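Local coordinates for heme-binding protein A / AI-2 binding protein A (Helicobacter pylori SS1, PDB 6OFQ) that binds the peptide STSA and probably hands peptides to an ABC transporter as its periplasmic substrate-binding protein, at residues Lys334-Phe339 against Trp344-Asn349; Val100-Thr105 against Leu184-Lys189; Gly31-Ala36 against Phe527-Glu532; Thr376-Ser381 against Lys414-Gly419. All coordinates share one frame; numbering follows the deposited sequence. Where two conformers were deposited one is given.

The chain enters contact 3 first. Gly31-Ala36 meets Phe527-Glu532, close to the C terminus, so this contact closes a loop that spans nearly the whole chain. The other three are nested inside it, one after another, and none cross. Contact 2 closes a loop of 78 residues and joins the loop after strand 91-96 to the start of helix 189-197. Contact 1 is local: only four residues separate its two segments, both in the loop between strand 332-334 and helix 357-366. Contact 4 packs helix 409-417 on strand 373-380. Contacts 1 and 2 lie on opposite sides of the chain's centre, their own centres 39 Å apart.

Contact 1: Lys334-Phe339 against Trp344-Asn349; sequences KMVNPF and WGYNYN
The one hydrogen bond between Lys334-Phe339 and Trp344-Asn349 runs from Asn337 ND2 to Asn347 O, 2.9 Å long. The acceptor lies close to the plane of the Asn337 amide. The donor, however, sits above the carbonyl plane of Asn347, 44° out of it. Asn347 also makes an Asx turn, with its OD1 accepting from Asn349 N.

The same nitrogen makes an amide-aromatic contact. Asn337 ND2 hovers 3.2 Å above the plane of the Tyr346 ring, over its centre. The amide stands almost upright on the ring, their planes 79° apart. Tyr346 reaches this place because its CG is anti to the backbone N (chi1 -176°), which swings the ring back under Asn337.

Edge and apolar contacts complete the set. Phe339 O meets the edge of the Tyr346 ring, in its plane, 3.2 Å from CE2. The Phe339 ring presents its own edge to Gly345 C, and Phe339 CE2 is 3.9 Å from Tyr346 CB. Val336 CB touches Tyr346 OH at 3.5 Å. That hydroxyl also makes a weak hydrogen bond to Tyr502 OH.

Helix 477-494 covers part of this buried loop: Gln488 bonds to Gly345 O and Asn347 N. Helix 436-443 packs on Phe339 through Phe438 and Leu439. Strand 497-510 holds the other end, where Tyr502 OH bonds to Val336 N and Asn337 O.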
loop_
_atom_site.group_PDB
_atom_site.type_symbol
_atom_site.label_atom_id
_atom_site.label_comp_id
_atom_site.label_asym_id
_atom_site.label_seq_id
_atom_site.Cartn_x
_atom_site.Cartn_y
_atom_site.Cartn_z
ATOM N N LYS A 334 -13.163 14.664 4.867
ATOM C CA LYS A 334 -13.728 14.560 3.534
ATOM C C LYS A 334 -12.621 14.588 2.480
ATOM O O LYS A 334 -11.755 15.474 2.513
ATOM C CB LYS A 334 -14.683 15.736 3.317
ATOM C CG LYS A 334 -15.261 15.863 1.917
ATOM C CD LYS A 334 -16.413 16.852 1.744
ATOM C CE LYS A 334 -16.543 17.953 2.766
ATOM N NZ LYS A 334 -17.896 18.549 2.609
ATOM N N MET A 335 -12.650 13.621 1.558
ATOM C CA MET A 335 -11.668 13.582 0.486
ATOM C C MET A 335 -12.067 14.555 -0.629
ATOM O O MET A 335 -13.244 14.674 -1.012
ATOM C CB MET A 335 -11.539 12.152 -0.010
ATOM C CG MET A 335 -10.529 11.928 -1.125
ATOM S SD MET A 335 -10.498 10.165 -1.543
ATOM C CE MET A 335 -9.319 10.148 -2.891
ATOM N N VAL A 336 -11.047 15.273 -1.124
ATOM C CA VAL A 336 -11.174 16.216 -2.227
ATOM C C VAL A 336 -10.232 15.795 -3.355
ATOM O O VAL A 336 -10.701 15.492 -4.443
ATOM C CB VAL A 336 -10.856 17.638 -1.754
ATOM C CG1 VAL A 336 -11.032 18.600 -2.914
ATOM C CG2 VAL A 336 -11.832 18.025 -0.622
ATOM N N ASN A 337 -8.933 15.747 -3.135
ATOM C CA ASN A 337 -7.920 15.312 -4.114
ATOM C C ASN A 337 -7.577 13.845 -3.937
ATOM O O ASN A 337 -7.894 13.207 -2.918
ATOM C CB ASN A 337 -6.654 16.179 -3.989
ATOM C CG ASN A 337 -6.971 17.665 -4.168
ATOM O OD1 ASN A 337 -7.517 18.010 -5.233
ATOM N ND2 ASN A 337 -6.733 18.488 -3.137
ATOM N N PRO A 338 -6.842 13.254 -4.891
ATOM C CA PRO A 338 -6.572 11.808 -4.791
ATOM C C PRO A 338 -5.685 11.378 -3.652
ATOM O O PRO A 338 -5.671 10.199 -3.345
ATOM C CB PRO A 338 -5.921 11.441 -6.104
ATOM C CG PRO A 338 -6.437 12.506 -7.040
ATOM C CD PRO A 338 -6.502 13.778 -6.232
ATOM N N PHE A 339 -4.967 12.292 -3.020
ATOM C CA PHE A 339 -4.048 12.006 -1.915
ATOM C C PHE A 339 -4.336 12.948 -0.747
ATOM O O PHE A 339 -4.893 14.024 -0.954
ATOM C CB PHE A 339 -2.598 12.053 -2.386
ATOM C CG PHE A 339 -2.170 13.397 -2.873
ATOM C CD1 PHE A 339 -2.224 13.743 -4.205
ATOM C CD2 PHE A 339 -1.528 14.281 -2.025
ATOM C CE1 PHE A 339 -1.776 14.993 -4.625
ATOM C CE2 PHE A 339 -1.094 15.523 -2.425
ATOM C CZ PHE A 339 -1.157 15.878 -3.735
ATOM N N TRP A 344 2.772 16.984 0.824
ATOM C CA TRP A 344 2.960 18.198 0.087
ATOM C C TRP A 344 2.348 18.196 -1.305
ATOM O O TRP A 344 2.165 17.126 -1.910
ATOM C CB TRP A 344 4.443 18.539 -0.044
ATOM C CG TRP A 344 5.296 17.590 -0.876
ATOM C CD1 TRP A 344 5.895 16.454 -0.428
ATOM C CD2 TRP A 344 5.523 17.643 -2.285
ATOM N NE1 TRP A 344 6.577 15.829 -1.457
ATOM C CE2 TRP A 344 6.366 16.550 -2.601
ATOM C CE3 TRP A 344 5.128 18.512 -3.318
ATOM C CZ2 TRP A 344 6.850 16.293 -3.864
ATOM C CZ3 TRP A 344 5.654 18.225 -4.605
ATOM C CH2 TRP A 344 6.433 17.125 -4.860
ATOM N N GLY A 345 1.995 19.370 -1.832
ATOM C CA GLY A 345 1.475 19.458 -3.185
ATOM C C GLY A 345 -0.031 19.344 -3.307
ATOM O O GLY A 345 -0.603 19.541 -4.383
ATOM N N TYR A 346 -0.720 19.109 -2.191
ATOM C CA TYR A 346 -2.159 19.012 -2.128
ATOM C C TYR A 346 -2.792 20.328 -2.551
ATOM O O TYR A 346 -2.299 21.402 -2.153
ATOM C CB TYR A 346 -2.603 18.726 -0.703
ATOM C CG TYR A 346 -4.066 18.490 -0.435
ATOM C CD1 TYR A 346 -4.948 19.528 -0.125
ATOM C CD2 TYR A 346 -4.571 17.213 -0.428
ATOM C CE1 TYR A 346 -6.267 19.328 0.167
ATOM C CE2 TYR A 346 -5.933 16.978 -0.215
ATOM C CZ TYR A 346 -6.744 18.013 0.136
ATOM O OH TYR A 346 -8.069 17.759 0.377
ATOM N N ASN A 347 -3.832 20.256 -3.387
ATOM C CA ASN A 347 -4.419 21.452 -3.922
ATOM C C ASN A 347 -5.553 21.849 -2.972
ATOM O O ASN A 347 -6.685 21.345 -3.041
ATOM C CB ASN A 347 -4.927 21.223 -5.346
ATOM C CG ASN A 347 -5.327 22.512 -6.024
ATOM O OD1 ASN A 347 -5.801 23.411 -5.323
ATOM N ND2 ASN A 347 -5.181 22.629 -7.330
ATOM N N TYR A 348 -5.259 22.884 -2.178
ATOM C CA TYR A 348 -6.248 23.410 -1.210
ATOM C C TYR A 348 -7.266 24.321 -1.857
ATOM O O TYR A 348 -8.207 24.751 -1.143
ATOM C CB TYR A 348 -5.469 24.170 -0.120
ATOM C CG TYR A 348 -4.693 23.246 0.772
ATOM C CD1 TYR A 348 -5.300 22.574 1.814
ATOM C CD2 TYR A 348 -3.334 23.054 0.552
ATOM C CE1 TYR A 348 -4.600 21.622 2.548
ATOM C CE2 TYR A 348 -2.631 22.126 1.305
ATOM C CZ TYR A 348 -3.260 21.457 2.347
ATOM O OH TYR A 348 -2.517 20.495 3.023
ATOM N N ASN A 349 -7.116 24.689 -3.121
ATOM C CA ASN A 349 -8.012 25.539 -3.859
ATOM C C ASN A 349 -9.187 24.846 -4.504
ATOM O O ASN A 349 -10.244 25.443 -4.587
ATOM C CB ASN A 349 -7.299 26.404 -4.882
ATOM C CG ASN A 349 -8.060 27.669 -5.221
ATOM O OD1 ASN A 349 -8.400 28.419 -4.319
ATOM N ND2 ASN A 349 -8.324 27.918 -6.488
#

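Contact 2: Val100-Thr105 against Leu184-Lys189; sequences VYFHQT and LSILSK
Phe102 lays its ring over Ser188, and this is the tight part of the contact. Ser188 CB sits 3.5 Å from the ring centroid and 6° off the ring normal. This is a CH-pi contact almost squarely over one face. Ser188 CA adds to it, 3.5 Å from Phe102 CZ. With chi1 at -75° the Phe102 ring lies beside its backbone N and extends to Ser188.

Packing is looser towards Ile186. Its carbonyl O lies at the ring edge, in plane, 3.8 Å from Phe102 CE1. The side chains barely meet, with Phe102 CZ and Ile186 CG2 4.4 Å apart. The end of Ile186 leads away from Phe102; its side chain also touches Leu79 and Asp118. Leu187 offers its carbonyl O, 3.6 Å from Phe102 CZ, while its side chain points away. The contact is buried even on this looser side.

Ser188 has a second task. Its hydroxyl is turned anti to the backbone N (chi1 165°) and OG bonds to Tyr191 N. Lys189 N is taken by Asp118 OD1 of helix 116-127. Ser188 is thus a serine N-cap at the start of helix 189-197, with its CB turned to an aromatic face.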
loop_
_atom_site.group_PDB
_atom_site.type_symbol
_atom_site.label_atom_id
_atom_site.label_comp_id
_atom_site.label_asym_id
_atom_site.label_seq_id
_atom_site.Cartn_x
_atom_site.Cartn_y
_atom_site.Cartn_z
ATOM N N VAL A 100 26.344 -8.541 5.730
ATOM C CA VAL A 100 24.923 -8.779 6.011
ATOM C C VAL A 100 24.687 -10.187 5.512
ATOM O O VAL A 100 25.017 -10.562 4.381
ATOM C CB VAL A 100 24.087 -7.809 5.170
ATOM C CG1 VAL A 100 22.602 -8.161 5.280
ATOM C CG2 VAL A 100 24.392 -6.373 5.537
ATOM N N TYR A 101 23.960 -10.975 6.313
ATOM C CA TYR A 101 23.633 -12.330 5.968
ATOM C C TYR A 101 22.122 -12.513 5.819
ATOM O O TYR A 101 21.361 -11.924 6.614
ATOM C CB TYR A 101 24.186 -13.311 7.014
ATOM C CG TYR A 101 25.712 -13.342 6.918
ATOM C CD1 TYR A 101 26.300 -14.199 6.010
ATOM C CD2 TYR A 101 26.512 -12.482 7.637
ATOM C CE1 TYR A 101 27.651 -14.207 5.751
ATOM C CE2 TYR A 101 27.878 -12.454 7.394
ATOM C CZ TYR A 101 28.412 -13.308 6.460
ATOM O OH TYR A 101 29.763 -13.342 6.189
ATOM N N PHE A 102 21.731 -13.381 4.890
ATOM C CA PHE A 102 20.353 -13.810 4.791
ATOM C C PHE A 102 19.983 -14.742 5.949
ATOM O O PHE A 102 20.820 -15.472 6.466
ATOM C CB PHE A 102 20.054 -14.467 3.453
ATOM C CG PHE A 102 19.936 -13.498 2.308
ATOM C CD1 PHE A 102 18.758 -12.834 2.067
ATOM C CD2 PHE A 102 21.067 -13.265 1.515
ATOM C CE1 PHE A 102 18.656 -11.929 1.008
ATOM C CE2 PHE A 102 20.953 -12.368 0.458
ATOM C CZ PHE A 102 19.750 -11.775 0.157
ATOM N N HIS A 103 18.689 -14.749 6.257
ATOM C CA HIS A 103 18.199 -15.620 7.346
ATOM C C HIS A 103 18.537 -17.098 7.144
ATOM O O HIS A 103 18.567 -17.585 6.038
ATOM C CB HIS A 103 16.683 -15.572 7.382
ATOM C CG HIS A 103 16.161 -14.198 7.615
ATOM N ND1 HIS A 103 14.990 -13.777 7.043
ATOM C CD2 HIS A 103 16.621 -13.178 8.362
ATOM C CE1 HIS A 103 14.775 -12.519 7.380
ATOM N NE2 HIS A 103 15.733 -12.135 8.202
ATOM N N GLN A 104 18.692 -17.808 8.252
ATOM C CA GLN A 104 18.694 -19.273 8.178
ATOM C C GLN A 104 17.399 -19.787 8.833
ATOM O O GLN A 104 17.057 -19.263 9.883
ATOM C CB GLN A 104 19.900 -19.794 8.939
ATOM C CG GLN A 104 21.214 -19.586 8.181
ATOM C CD GLN A 104 22.397 -19.813 9.115
ATOM O OE1 GLN A 104 22.628 -18.993 9.998
ATOM N NE2 GLN A 104 23.050 -20.990 9.026
ATOM N N THR A 105 16.761 -20.763 8.209
ATOM C CA THR A 105 15.502 -21.296 8.693
ATOM C C THR A 105 15.592 -22.812 8.541
ATOM O O THR A 105 16.549 -23.310 7.912
ATOM C CB THR A 105 14.374 -20.785 7.801
ATOM O OG1 THR A 105 14.568 -21.315 6.488
ATOM C CG2 THR A 105 14.261 -19.246 7.768
ATOM N N LEU A 184 10.576 -3.615 -4.131
ATOM C CA LEU A 184 11.998 -3.628 -4.426
ATOM C C LEU A 184 12.808 -4.209 -3.294
ATOM O O LEU A 184 14.025 -3.958 -3.172
ATOM C CB LEU A 184 12.461 -2.232 -4.837
ATOM C CG LEU A 184 11.805 -1.755 -6.112
ATOM C CD1 LEU A 184 12.218 -0.306 -6.383
ATOM C CD2 LEU A 184 12.059 -2.665 -7.328
ATOM N N SER A 185 12.184 -5.025 -2.461
ATOM C CA SER A 185 12.880 -5.832 -1.495
ATOM C C SER A 185 13.955 -6.761 -2.085
ATOM O O SER A 185 13.819 -7.213 -3.230
ATOM C CB SER A 185 11.834 -6.699 -0.810
ATOM O OG SER A 185 10.961 -6.000 0.042
ATOM N N ILE A 186 14.989 -6.965 -1.292
ATOM C CA ILE A 186 16.111 -7.805 -1.740
ATOM C C ILE A 186 15.913 -9.269 -1.312
ATOM O O ILE A 186 15.964 -9.546 -0.118
ATOM C CB ILE A 186 17.447 -7.251 -1.268
ATOM C CG1 ILE A 186 17.647 -5.773 -1.682
ATOM C CG2 ILE A 186 18.590 -8.087 -1.838
ATOM C CD1 ILE A 186 17.351 -5.440 -3.127
ATOM N N LEU A 187 15.665 -10.093 -2.332
ATOM C CA LEU A 187 15.583 -11.548 -2.090
ATOM C C LEU A 187 16.944 -12.156 -2.367
ATOM O O LEU A 187 17.843 -11.485 -2.879
ATOM C CB LEU A 187 14.572 -12.143 -3.053
ATOM C CG LEU A 187 13.098 -12.015 -2.663
ATOM C CD1 LEU A 187 12.618 -10.573 -2.539
ATOM C CD2 LEU A 187 12.225 -12.794 -3.625
ATOM N N SER A 188 17.104 -13.414 -1.938
ATOM C CA SER A 188 18.389 -14.096 -2.117
ATOM C C SER A 188 18.456 -14.885 -3.417
ATOM O O SER A 188 17.718 -15.860 -3.639
ATOM C CB SER A 188 18.603 -15.079 -0.973
ATOM O OG SER A 188 19.661 -16.012 -1.259
ATOM N N LYS A 189 19.478 -14.535 -4.223
ATOM C CA LYS A 189 19.780 -15.284 -5.439
ATOM C C LYS A 189 20.216 -16.746 -5.154
ATOM O O LYS A 189 19.773 -17.608 -5.913
ATOM C CB LYS A 189 20.882 -14.535 -6.211
ATOM C CG LYS A 189 21.232 -15.196 -7.542
ATOM C CD LYS A 189 20.053 -15.377 -8.448
ATOM C CE LYS A 189 20.341 -15.375 -9.949
ATOM N NZ LYS A 189 20.722 -16.679 -10.518
#

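Contact 3: Gly31-Ala36 against Phe527-Glu532; sequences GVLVFA and FKVYLE
Gly31 N gives a hydrogen bond to Asp241 OD2, and this probably helps to hold the backbone that Leu531 packs against. Leu531 CD1 lies against Gly31 CA, 4.1 Å away. The backbone at Gly31 has a positive phi of 129°, which glycine adopts readily.

Leu531 does most of the touching from its side. Its CD1 also comes 3.6 Å from Val32 O and 4.0 Å from Val32 N, so one methyl lies against the peptide backbone rather than against a side chain. A chi1 of -53° sets Leu531 CG beside its own backbone N, and the chain then runs on extended to CD1 (chi2 -177°). Val32 turns its own side chain away.

Strand 32-37 runs inside a mixed five-stranded sheet, with parallel neighbours 242-247 and 265-266. Strand 530-531 belongs to a separate small antiparallel pair with 513-514. The contact therefore sets a small two-stranded antiparallel pair near the C terminus beside the sheet that holds the first strand of the protein. Val513 of that pair touches both Val529 and Leu531.

Further along, Leu33 and Val529 meet through single methyl groups. Leu33 CD2 lies 4.2 Å from Val529 CG1, and the two side chains cross at about a right angle. Both are buried. Leu240 and Leu265 also touch Leu33, and Met264 touches Leu531.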
loop_
_atom_site.group_PDB
_atom_site.type_symbol
_atom_site.label_atom_id
_atom_site.label_comp_id
_atom_site.label_asym_id
_atom_site.label_seq_id
_atom_site.Cartn_x
_atom_site.Cartn_y
_atom_site.Cartn_z
ATOM N N GLY A 31 9.940 -10.574 24.570
ATOM C CA GLY A 31 8.501 -10.821 24.611
ATOM C C GLY A 31 7.891 -11.184 23.300
ATOM O O GLY A 31 8.566 -11.204 22.249
ATOM N N VAL A 32 6.613 -11.547 23.383
ATOM C CA VAL A 32 5.805 -11.937 22.249
ATOM C C VAL A 32 4.723 -10.887 22.022
ATOM O O VAL A 32 3.937 -10.562 22.910
ATOM C CB VAL A 32 5.175 -13.329 22.408
ATOM C CG1 VAL A 32 4.341 -13.753 21.211
ATOM C CG2 VAL A 32 6.154 -14.366 22.914
ATOM N N LEU A 33 4.652 -10.404 20.785
ATOM C CA LEU A 33 3.588 -9.490 20.383
ATOM C C LEU A 33 2.588 -10.230 19.524
ATOM O O LEU A 33 2.965 -10.911 18.571
ATOM C CB LEU A 33 4.169 -8.330 19.569
ATOM C CG LEU A 33 3.146 -7.379 18.939
ATOM C CD1 LEU A 33 2.483 -6.517 19.984
ATOM C CD2 LEU A 33 3.758 -6.471 17.882
ATOM N N VAL A 34 1.319 -10.149 19.912
ATOM C CA VAL A 34 0.199 -10.725 19.112
ATOM C C VAL A 34 -0.529 -9.573 18.427
ATOM O O VAL A 34 -1.177 -8.766 19.110
ATOM C CB VAL A 34 -0.759 -11.587 19.941
ATOM C CG1 VAL A 34 -1.748 -12.253 18.995
ATOM C CG2 VAL A 34 0.008 -12.699 20.635
ATOM N N PHE A 35 -0.377 -9.483 17.114
ATOM C CA PHE A 35 -0.967 -8.426 16.281
ATOM C C PHE A 35 -2.135 -9.100 15.571
ATOM O O PHE A 35 -1.978 -10.219 15.079
ATOM C CB PHE A 35 0.086 -8.015 15.269
ATOM C CG PHE A 35 -0.312 -7.015 14.232
ATOM C CD1 PHE A 35 -0.856 -7.397 13.026
ATOM C CD2 PHE A 35 -0.060 -5.674 14.378
ATOM C CE1 PHE A 35 -1.179 -6.455 12.055
ATOM C CE2 PHE A 35 -0.354 -4.722 13.413
ATOM C CZ PHE A 35 -0.935 -5.135 12.236
ATOM N N ALA A 36 -3.247 -8.403 15.461
ATOM C CA ALA A 36 -4.371 -8.955 14.718
ATOM C C ALA A 36 -4.854 -7.948 13.683
ATOM O O ALA A 36 -4.858 -6.735 13.849
ATOM C CB ALA A 36 -5.516 -9.307 15.680
ATOM N N PHE A 527 10.168 -3.808 14.589
ATOM C CA PHE A 527 11.477 -3.738 15.220
ATOM C C PHE A 527 11.613 -2.765 16.370
ATOM O O PHE A 527 12.528 -2.970 17.178
ATOM C CB PHE A 527 12.615 -3.662 14.187
ATOM C CG PHE A 527 12.698 -2.448 13.270
ATOM C CD1 PHE A 527 11.663 -1.558 12.964
ATOM C CD2 PHE A 527 13.886 -2.282 12.597
ATOM C CE1 PHE A 527 11.823 -0.509 12.037
ATOM C CE2 PHE A 527 14.057 -1.280 11.659
ATOM C CZ PHE A 527 13.038 -0.383 11.385
ATOM N N LYS A 528 10.807 -1.700 16.431
ATOM C CA LYS A 528 10.898 -0.685 17.510
ATOM C C LYS A 528 9.859 -0.919 18.579
ATOM O O LYS A 528 9.796 -0.201 19.559
ATOM C CB LYS A 528 10.798 0.752 16.984
ATOM C CG LYS A 528 11.654 1.041 15.770
ATOM C CD LYS A 528 13.126 0.712 16.015
ATOM C CE LYS A 528 13.966 1.012 14.776
ATOM N NZ LYS A 528 15.382 0.644 14.938
ATOM N N VAL A 529 8.994 -1.937 18.405
ATOM C CA VAL A 529 7.898 -2.159 19.379
ATOM C C VAL A 529 8.436 -2.949 20.568
ATOM O O VAL A 529 9.237 -3.865 20.392
ATOM C CB VAL A 529 6.733 -2.930 18.709
ATOM C CG1 VAL A 529 5.606 -3.197 19.707
ATOM C CG2 VAL A 529 6.195 -2.031 17.610
ATOM N N TYR A 530 8.001 -2.602 21.779
ATOM C CA TYR A 530 8.453 -3.379 22.935
ATOM C C TYR A 530 7.318 -3.398 23.922
ATOM O O TYR A 530 6.301 -2.681 23.823
ATOM C CB TYR A 530 9.718 -2.772 23.586
ATOM C CG TYR A 530 9.588 -1.379 24.141
ATOM C CD1 TYR A 530 9.695 -0.240 23.328
ATOM C CD2 TYR A 530 9.255 -1.155 25.460
ATOM C CE1 TYR A 530 9.551 1.033 23.828
ATOM C CE2 TYR A 530 9.139 0.119 25.959
ATOM C CZ TYR A 530 9.320 1.241 25.167
ATOM O OH TYR A 530 9.228 2.530 25.690
ATOM N N LEU A 531 7.481 -4.314 24.884
ATOM C CA LEU A 531 6.508 -4.451 25.960
ATOM C C LEU A 531 7.060 -3.883 27.255
ATOM O O LEU A 531 8.181 -4.200 27.644
ATOM C CB LEU A 531 6.193 -5.936 26.127
ATOM C CG LEU A 531 5.766 -6.689 24.863
ATOM C CD1 LEU A 531 5.410 -8.158 25.198
ATOM C CD2 LEU A 531 4.637 -5.963 24.140
ATOM N N GLU A 532 6.266 -3.007 27.865
ATOM C CA GLU A 532 6.753 -2.228 28.984
ATOM C C GLU A 532 6.876 -3.168 30.161
ATOM O O GLU A 532 5.992 -3.981 30.399
ATOM C CB GLU A 532 5.803 -1.114 29.333
ATOM C CG GLU A 532 6.542 -0.348 30.420
ATOM C CD GLU A 532 5.975 1.026 30.576
ATOM O OE1 GLU A 532 4.815 1.057 31.060
ATOM O OE2 GLU A 532 6.709 1.959 30.174
#

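Contact 4: Thr376-Ser381 against Lys414-Gly419; sequences TIFTTS and KRTGLG
The Phe378 side chain leaves beside its backbone N (chi1 -77°), and its ring then reaches Arg415 and Thr416. Thr416 answers with CG2 anti to its own carbonyl carbon, while OG1 lies between the backbone N and the carbonyl carbon (chi1 59°). This turns the methyl of Thr416 to the ring and leaves the hydroxyl for Tyr412 O, one turn back in the helix.

The fold is a beta-alpha-beta crossover. Strand 400-407, helix 409-417 and strand 423-429 follow one another, and strand 373-380 lies between those two strands, parallel to both. Phe378 stands on this middle strand and meets the helix that passes over it. Such units build the alpha/beta domains of periplasmic binding proteins.

The contact is small and apolar. Phe378 CD2 is 4.0 Å from Thr416 CG2, and the two side chains slide past each other in opposite directions. Arg415 CB comes to the edge of the ring, near its plane. From there the Arg415 chain runs on extended to NE. Its guanidinium makes a salt bridge to Glu420. Tyr407, His421 and Ala424 also touch Phe378.

Leu418 N to Lys414 O, at 3.1 Å, is the last regular helix bond. The helix then ends in a Schellman motif at Gly419, which has a positive phi and whose N bonds back to Thr416 O at 3.1 Å.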
loop_
_atom_site.group_PDB
_atom_site.type_symbol
_atom_site.label_atom_id
_atom_site.label_comp_id
_atom_site.label_asym_id
_atom_site.label_seq_id
_atom_site.Cartn_x
_atom_site.Cartn_y
_atom_site.Cartn_z
ATOM N N THR A 376 -23.503 -2.486 -10.476
ATOM C CA THR A 376 -23.055 -3.377 -9.438
ATOM C C THR A 376 -21.935 -2.650 -8.717
ATOM O O THR A 376 -21.207 -1.854 -9.336
ATOM C CB THR A 376 -22.548 -4.674 -10.044
ATOM O OG1 THR A 376 -23.667 -5.364 -10.625
ATOM C CG2 THR A 376 -21.956 -5.599 -9.034
ATOM N N ILE A 377 -21.856 -2.813 -7.415
ATOM C CA ILE A 377 -20.709 -2.353 -6.633
ATOM C C ILE A 377 -20.069 -3.575 -6.032
ATOM O O ILE A 377 -20.729 -4.465 -5.482
ATOM C CB ILE A 377 -21.105 -1.337 -5.561
ATOM C CG1 ILE A 377 -19.850 -0.719 -4.910
ATOM C CG2 ILE A 377 -22.003 -1.882 -4.470
ATOM C CD1 ILE A 377 -20.170 0.493 -4.080
ATOM N N PHE A 378 -18.743 -3.638 -6.054
ATOM C CA PHE A 378 -17.992 -4.660 -5.353
ATOM C C PHE A 378 -17.581 -4.105 -4.005
ATOM O O PHE A 378 -17.182 -2.922 -3.945
ATOM C CB PHE A 378 -16.674 -5.023 -6.065
ATOM C CG PHE A 378 -16.777 -5.910 -7.265
ATOM C CD1 PHE A 378 -17.978 -6.149 -7.876
ATOM C CD2 PHE A 378 -15.651 -6.464 -7.839
ATOM C CE1 PHE A 378 -18.106 -7.003 -8.965
ATOM C CE2 PHE A 378 -15.782 -7.336 -8.895
ATOM C CZ PHE A 378 -16.980 -7.560 -9.496
ATOM N N THR A 379 -17.654 -4.943 -2.975
ATOM C CA THR A 379 -17.122 -4.609 -1.661
ATOM C C THR A 379 -16.451 -5.853 -1.099
ATOM O O THR A 379 -16.578 -6.946 -1.664
ATOM C CB THR A 379 -18.266 -4.126 -0.763
ATOM O OG1 THR A 379 -17.705 -3.637 0.468
ATOM C CG2 THR A 379 -19.286 -5.198 -0.455
ATOM N N THR A 380 -15.648 -5.662 -0.055
ATOM C CA THR A 380 -14.990 -6.762 0.630
ATOM C C THR A 380 -15.765 -7.252 1.822
ATOM O O THR A 380 -16.616 -6.553 2.383
ATOM C CB THR A 380 -13.630 -6.354 1.212
ATOM O OG1 THR A 380 -13.828 -5.486 2.336
ATOM C CG2 THR A 380 -12.779 -5.622 0.184
ATOM N N SER A 381 -15.467 -8.495 2.174
ATOM C CA SER A 381 -16.158 -9.092 3.323
ATOM C C SER A 381 -15.801 -8.416 4.649
ATOM O O SER A 381 -16.617 -8.408 5.569
ATOM C CB SER A 381 -15.839 -10.590 3.418
ATOM O OG SER A 381 -14.453 -10.755 3.508
ATOM N N LYS A 414 -7.954 -9.582 -6.916
ATOM C CA LYS A 414 -7.747 -10.202 -8.230
ATOM C C LYS A 414 -8.777 -9.688 -9.238
ATOM O O LYS A 414 -8.470 -9.215 -10.353
ATOM C CB LYS A 414 -7.863 -11.730 -8.077
ATOM C CG LYS A 414 -7.695 -12.514 -9.375
ATOM C CD LYS A 414 -7.947 -14.028 -9.279
ATOM C CE LYS A 414 -7.793 -14.622 -10.676
ATOM N NZ LYS A 414 -6.497 -14.374 -11.408
ATOM N N ARG A 415 -10.056 -9.696 -8.844
ATOM C CA ARG A 415 -11.133 -9.342 -9.763
ATOM C C ARG A 415 -11.093 -7.858 -10.110
ATOM O O ARG A 415 -11.255 -7.499 -11.268
ATOM C CB ARG A 415 -12.485 -9.694 -9.190
ATOM C CG ARG A 415 -12.670 -11.175 -8.970
ATOM C CD ARG A 415 -14.045 -11.496 -8.430
ATOM N NE ARG A 415 -14.295 -12.948 -8.288
ATOM C CZ ARG A 415 -14.675 -13.741 -9.275
ATOM N NH1 ARG A 415 -14.841 -13.310 -10.512
ATOM N NH2 ARG A 415 -14.889 -15.037 -9.031
ATOM N N THR A 416 -10.855 -6.958 -9.128
ATOM C CA THR A 416 -10.733 -5.545 -9.448
ATOM C C THR A 416 -9.453 -5.268 -10.275
ATOM O O THR A 416 -9.459 -4.411 -11.153
ATOM C CB THR A 416 -10.764 -4.657 -8.160
ATOM O OG1 THR A 416 -9.684 -5.024 -7.280
ATOM C CG2 THR A 416 -12.121 -4.689 -7.468
ATOM N N GLY A 417 -8.376 -6.005 -10.001
ATOM C CA GLY A 417 -7.176 -5.841 -10.818
ATOM C C GLY A 417 -7.374 -6.109 -12.296
ATOM O O GLY A 417 -6.649 -5.616 -13.138
ATOM N N LEU A 418 -8.306 -7.016 -12.576
ATOM C CA LEU A 418 -8.696 -7.436 -13.929
ATOM C C LEU A 418 -9.809 -6.641 -14.544
ATOM O O LEU A 418 -10.307 -6.976 -15.637
ATOM C CB LEU A 418 -8.990 -8.923 -13.952
ATOM C CG LEU A 418 -7.819 -9.825 -13.644
ATOM C CD1 LEU A 418 -8.230 -11.288 -13.635
ATOM C CD2 LEU A 418 -6.686 -9.607 -14.641
ATOM N N GLY A 419 -10.332 -5.614 -13.845
ATOM C CA GLY A 419 -11.372 -4.769 -14.386
ATOM C C GLY A 419 -12.776 -5.355 -14.348
ATOM O O GLY A 419 -13.619 -4.879 -15.114
#